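Long-range contacts in cellulase (Clostridium cellulovorans, PDB 6UI3), which is a broad-specificity endoglucanase of the GH5_4 subfamily that probably hydrolyses cellulose, this chain being the catalytic TIM-barrel part of a longer protein: residues 219-224 / 265-270; 47-52 / 96-101. One frame throughout, in Å; residues are numbered along the deposited sequence. Where two conformers were deposited one is given.

Overall arrangement
Both contacts belong to one (beta/alpha)8 barrel, the catalytic domain of this family 5 glycoside hydrolase. Interaction 2 comes first along the chain and closes before interaction 1 opens. It sets the start of helix 49-58 against the turn that follows helix 82-96 and leads into strand 101-105, in the outer helical layer about 17 Å from the centre of the chain. Interaction 1 pairs neighbouring strands 217-222 and 267-272 in the barrel wall, about 8 Å from that centre. The two centres lie 23 Å apart, and the nearest atoms stay about 8 Å apart without touching. One contact is thus part of the strand cylinder, while the other lies in the layer of helices and loops around it.

Interaction 1: 219-224 / 265-270; sequences VSIHAY and IPVIIG
Backbone hydrogen bonds join Val219 and Ile221 to the chain from Pro266 to Gly270, as between parallel strands. Val219 N gives to Pro266 O at 2.9 Å, and Val219 O receives Ile268 N, also at 2.9 Å. Ile221 N then binds Ile268 O at 3.0 Å. The last bond, Gly270 N to Ile221 O, is weak, where Ile269 centres an inverse gamma turn. Two CA-H...O contacts, from Val267 to Val219 O and from Ile269 to Ile221 O, supplement this pairing.

Apolar contacts cover one sheet face, made by Val219, Ile221, Val267 and Ile269. Ile221 is the hub: its CG1 meets Val267 CG1 at 3.8 Å, and its CG2 meets Ile269 CD1 at 3.8 Å. Ile269 reaches there because its chain folds back at chi2 (-61°), bringing CD1 over the neighbouring strand. Phe260 and Phe253 of helix 243-261 pack on this face, which suits branched aliphatic residues.

Ser220 and Ile268 point to the other face. There His222 brings CD2 obliquely to 3.9 Å from Gly270 C, where glycine carries no side chain beside the ring, while its ND1 is hydrogen-bonded to Gln152 OE1.

Backbone bonds thus fix the strand pairing of the barrel wall, and the hydrocarbon face of Val219, Ile221, Val267 and Ile269 packs on helix 243-261.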
# COMPACT_ATOMS: atom_id res chain seq x y z
N VAL A 219 0.12 -10.84 -1.83
CA VAL A 219 -0.45 -10.52 -0.53
C VAL A 219 0.07 -9.16 -0.08
O VAL A 219 1.28 -8.88 -0.17
CB VAL A 219 -0.15 -11.62 0.50
CG1 VAL A 219 -0.64 -11.22 1.89
CG2 VAL A 219 -0.78 -12.93 0.07
N SER A 220 -0.84 -8.31 0.38
CA SER A 220 -0.54 -6.98 0.89
C SER A 220 -0.41 -7.02 2.41
O SER A 220 -1.35 -7.41 3.10
CB SER A 220 -1.68 -6.04 0.52
OG SER A 220 -1.51 -4.79 1.15
N ILE A 221 0.75 -6.60 2.91
CA ILE A 221 1.06 -6.54 4.34
C ILE A 221 1.52 -5.14 4.70
O ILE A 221 2.33 -4.53 3.99
CB ILE A 221 2.17 -7.56 4.69
CG1 ILE A 221 1.72 -9.01 4.47
CG2 ILE A 221 2.69 -7.33 6.12
CD1 ILE A 221 0.62 -9.48 5.37
N HIS A 222 1.02 -4.62 5.82
CA HIS A 222 1.49 -3.36 6.40
C HIS A 222 2.11 -3.73 7.74
O HIS A 222 1.42 -4.30 8.59
CB HIS A 222 0.34 -2.37 6.60
CG HIS A 222 -0.39 -2.04 5.34
ND1 HIS A 222 -1.53 -1.27 5.32
CD2 HIS A 222 -0.13 -2.36 4.05
CE1 HIS A 222 -1.96 -1.14 4.08
NE2 HIS A 222 -1.13 -1.80 3.29
N ALA A 223 3.39 -3.44 7.93
CA ALA A 223 4.13 -3.96 9.09
C ALA A 223 5.04 -2.88 9.68
O ALA A 223 6.24 -2.80 9.39
CB ALA A 223 4.89 -5.24 8.73
N TYR A 224 4.44 -2.04 10.52
CA TYR A 224 5.19 -1.06 11.30
C TYR A 224 5.58 -1.75 12.60
O TYR A 224 4.93 -1.60 13.64
CB TYR A 224 4.33 0.16 11.56
CG TYR A 224 3.74 0.88 10.37
CD1 TYR A 224 4.32 2.05 9.90
CD2 TYR A 224 2.58 0.44 9.77
CE1 TYR A 224 3.75 2.76 8.85
CE2 TYR A 224 2.00 1.14 8.71
CZ TYR A 224 2.59 2.31 8.25
OH TYR A 224 2.02 3.05 7.25
N ILE A 265 3.49 -17.49 -3.87
CA ILE A 265 2.65 -16.29 -3.79
C ILE A 265 3.50 -15.16 -3.24
O ILE A 265 3.95 -15.22 -2.08
CB ILE A 265 1.41 -16.54 -2.93
CG1 ILE A 265 0.59 -17.69 -3.53
CG2 ILE A 265 0.58 -15.26 -2.85
CD1 ILE A 265 -0.59 -18.13 -2.68
N PRO A 266 3.79 -14.13 -4.03
CA PRO A 266 4.64 -13.05 -3.52
C PRO A 266 3.93 -12.20 -2.49
O PRO A 266 2.69 -12.14 -2.44
CB PRO A 266 4.97 -12.24 -4.78
CG PRO A 266 3.84 -12.50 -5.70
CD PRO A 266 3.36 -13.89 -5.42
N VAL A 267 4.73 -11.50 -1.68
CA VAL A 267 4.26 -10.58 -0.65
C VAL A 267 4.85 -9.20 -0.92
O VAL A 267 6.05 -9.08 -1.22
CB VAL A 267 4.66 -11.07 0.76
CG1 VAL A 267 4.23 -10.09 1.84
CG2 VAL A 267 4.08 -12.46 1.04
N ILE A 268 4.02 -8.17 -0.80
CA ILE A 268 4.45 -6.77 -0.87
C ILE A 268 4.22 -6.14 0.50
O ILE A 268 3.11 -6.23 1.05
CB ILE A 268 3.66 -6.02 -1.96
CG1 ILE A 268 4.01 -6.57 -3.35
CG2 ILE A 268 3.93 -4.54 -1.90
CD1 ILE A 268 3.00 -6.24 -4.42
N ILE A 269 5.25 -5.51 1.05
CA ILE A 269 5.10 -4.69 2.25
C ILE A 269 4.61 -3.32 1.78
O ILE A 269 5.41 -2.40 1.50
CB ILE A 269 6.38 -4.63 3.09
CG1 ILE A 269 6.89 -6.03 3.43
CG2 ILE A 269 6.14 -3.81 4.35
CD1 ILE A 269 5.97 -6.88 4.22
N GLY A 270 3.30 -3.20 1.66
CA GLY A 270 2.70 -2.01 1.09
C GLY A 270 2.82 -0.78 1.96
O GLY A 270 2.67 0.34 1.44

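Interaction 2: 47-52 / 96-101; sequences TTKKMF and LANDMY. With EDO (1,2-ethanediol), chain B.
Lys49 NZ is held by two partners: it makes a salt bridge with Asp53 OD1, one turn further along the helix, and gives a hydrogen bond at 2.9 Å to a water that in turn donates to Ala97 O at 3.0 Å. Lysine suits this exposed place because its long chain can carry a charge across while its methylenes cover carbon. Extended as far as CE and bent only at the last torsion (chi4 -72°), it lays CE 3.8 Å from Ala97 CB, the small methyl giving the lysine chain an apolar surface to lie against.

Asn98 lies next to Lys49. Its ND2 comes 3.9 Å from Phe52 CB and 3.8 Å from Phe52 C, a packing contact, while its hydrogen bonds go to Asp53 OD1 and Tyr94 O. Asp53 OD1 therefore receives both Lys49 and Asn98, and probably keeps its negative charge in their company. Two acceptors hold the amide in place against the helix.

Deeper in, Met100 SD approaches Phe52 O at 4.1 Å. The flexible thioether and the Phe52 side chain both pack on Val63 of strand 62-65, joining this contact to the barrel wall.

The turn itself is a Schellman motif ending helix 82-96, with Asp99 at positive phi as its C-prime residue. In 47-52, Thr48 and Met51 form a capping box at the start of helix 49-58, both of its bonds weak. A 1,2-ethanediol, probably from the crystallisation liquor, makes a weak hydrogen bond from O2 to Ala97 O.

The junction is thus apolar against strand 62-65, while water and the Asp53 charge shared by Lys49 and Asn98 lie on its more exposed side.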
# COMPACT_ATOMS: atom_id res chain seq x y z
N THR A 47 -0.67 17.49 -5.19
CA THR A 47 0.46 16.72 -5.70
C THR A 47 0.84 17.19 -7.10
O THR A 47 -0.01 17.55 -7.91
CB THR A 47 0.06 15.25 -5.74
OG1 THR A 47 -0.47 14.85 -4.47
CG2 THR A 47 1.23 14.36 -6.05
N THR A 48 2.15 17.15 -7.40
CA THR A 48 2.67 17.54 -8.71
C THR A 48 3.58 16.46 -9.29
O THR A 48 4.16 15.65 -8.56
CB THR A 48 3.48 18.85 -8.64
OG1 THR A 48 4.65 18.61 -7.86
CG2 THR A 48 2.66 19.97 -8.04
N LYS A 49 3.75 16.51 -10.61
CA LYS A 49 4.69 15.59 -11.25
C LYS A 49 6.10 15.79 -10.71
O LYS A 49 6.85 14.82 -10.55
CB LYS A 49 4.66 15.74 -12.77
CG LYS A 49 5.58 14.72 -13.45
CD LYS A 49 5.46 14.76 -14.97
CE LYS A 49 6.39 13.76 -15.63
NZ LYS A 49 7.81 14.16 -15.54
N LYS A 50 6.50 17.04 -10.44
CA LYS A 50 7.85 17.29 -9.95
C LYS A 50 8.13 16.53 -8.66
O LYS A 50 9.28 16.12 -8.42
CB LYS A 50 8.07 18.79 -9.75
CG LYS A 50 8.24 19.55 -11.05
CD LYS A 50 8.55 21.03 -10.80
CE LYS A 50 8.64 21.79 -12.12
NZ LYS A 50 9.01 23.23 -11.93
N MET A 51 7.13 16.31 -7.81
CA MET A 51 7.35 15.50 -6.62
C MET A 51 7.77 14.08 -6.99
O MET A 51 8.68 13.52 -6.38
CB MET A 51 6.08 15.47 -5.77
CG MET A 51 5.71 16.82 -5.21
SD MET A 51 4.11 16.82 -4.39
CE MET A 51 3.86 18.58 -4.13
N PHE A 52 7.11 13.50 -7.99
CA PHE A 52 7.44 12.16 -8.45
C PHE A 52 8.79 12.14 -9.17
O PHE A 52 9.56 11.19 -9.01
CB PHE A 52 6.33 11.64 -9.36
CG PHE A 52 5.10 11.17 -8.63
CD1 PHE A 52 4.28 12.07 -7.95
CD2 PHE A 52 4.75 9.83 -8.64
CE1 PHE A 52 3.15 11.63 -7.28
CE2 PHE A 52 3.61 9.39 -7.97
CZ PHE A 52 2.81 10.29 -7.29
N LEU A 96 3.65 6.89 -13.75
CA LEU A 96 3.89 6.12 -14.95
C LEU A 96 4.76 6.88 -15.95
O LEU A 96 5.53 6.26 -16.69
CB LEU A 96 2.57 5.71 -15.61
CG LEU A 96 1.64 4.79 -14.82
CD1 LEU A 96 0.39 4.46 -15.62
CD2 LEU A 96 2.36 3.52 -14.38
N ALA A 97 4.65 8.22 -15.99
CA ALA A 97 5.49 9.01 -16.90
C ALA A 97 6.96 8.94 -16.50
O ALA A 97 7.83 9.22 -17.33
CB ALA A 97 5.02 10.46 -16.93
N ASN A 98 7.24 8.59 -15.24
CA ASN A 98 8.59 8.34 -14.74
C ASN A 98 8.97 6.86 -14.79
O ASN A 98 9.97 6.48 -14.19
CB ASN A 98 8.70 8.89 -13.32
CG ASN A 98 8.99 10.37 -13.28
OD1 ASN A 98 10.07 10.79 -13.67
ND2 ASN A 98 8.04 11.17 -12.81
N ASP A 99 8.18 6.04 -15.48
CA ASP A 99 8.38 4.59 -15.57
C ASP A 99 8.44 3.93 -14.19
O ASP A 99 9.17 2.95 -13.99
CB ASP A 99 9.59 4.22 -16.43
CG ASP A 99 9.52 2.79 -16.94
OD1 ASP A 99 8.41 2.32 -17.29
OD2 ASP A 99 10.58 2.14 -16.99
N MET A 100 7.63 4.43 -13.26
CA MET A 100 7.48 3.87 -11.93
C MET A 100 6.19 3.08 -11.87
O MET A 100 5.21 3.39 -12.55
CB MET A 100 7.39 4.99 -10.89
CG MET A 100 8.62 5.87 -10.85
SD MET A 100 8.37 7.40 -9.90
CE MET A 100 8.94 6.78 -8.35
N TYR A 101 6.17 2.06 -11.00
CA TYR A 101 4.93 1.38 -10.66
C TYR A 101 4.02 2.33 -9.89
O TYR A 101 4.49 3.19 -9.13
CB TYR A 101 5.21 0.13 -9.83
CG TYR A 101 5.83 -0.96 -10.66
CD1 TYR A 101 7.19 -1.06 -10.80
CD2 TYR A 101 5.02 -1.86 -11.36
CE1 TYR A 101 7.76 -2.03 -11.60
CE2 TYR A 101 5.58 -2.83 -12.15
CZ TYR A 101 6.93 -2.91 -12.28
OH TYR A 101 7.46 -3.87 -13.09
C1 EDO B . 12.63 8.55 -16.33
O1 EDO B . 11.85 9.38 -15.45
C2 EDO B . 11.81 7.37 -16.85
O2 EDO B . 10.76 7.81 -17.72
O HOH W 1 9.01 12.00 -17.01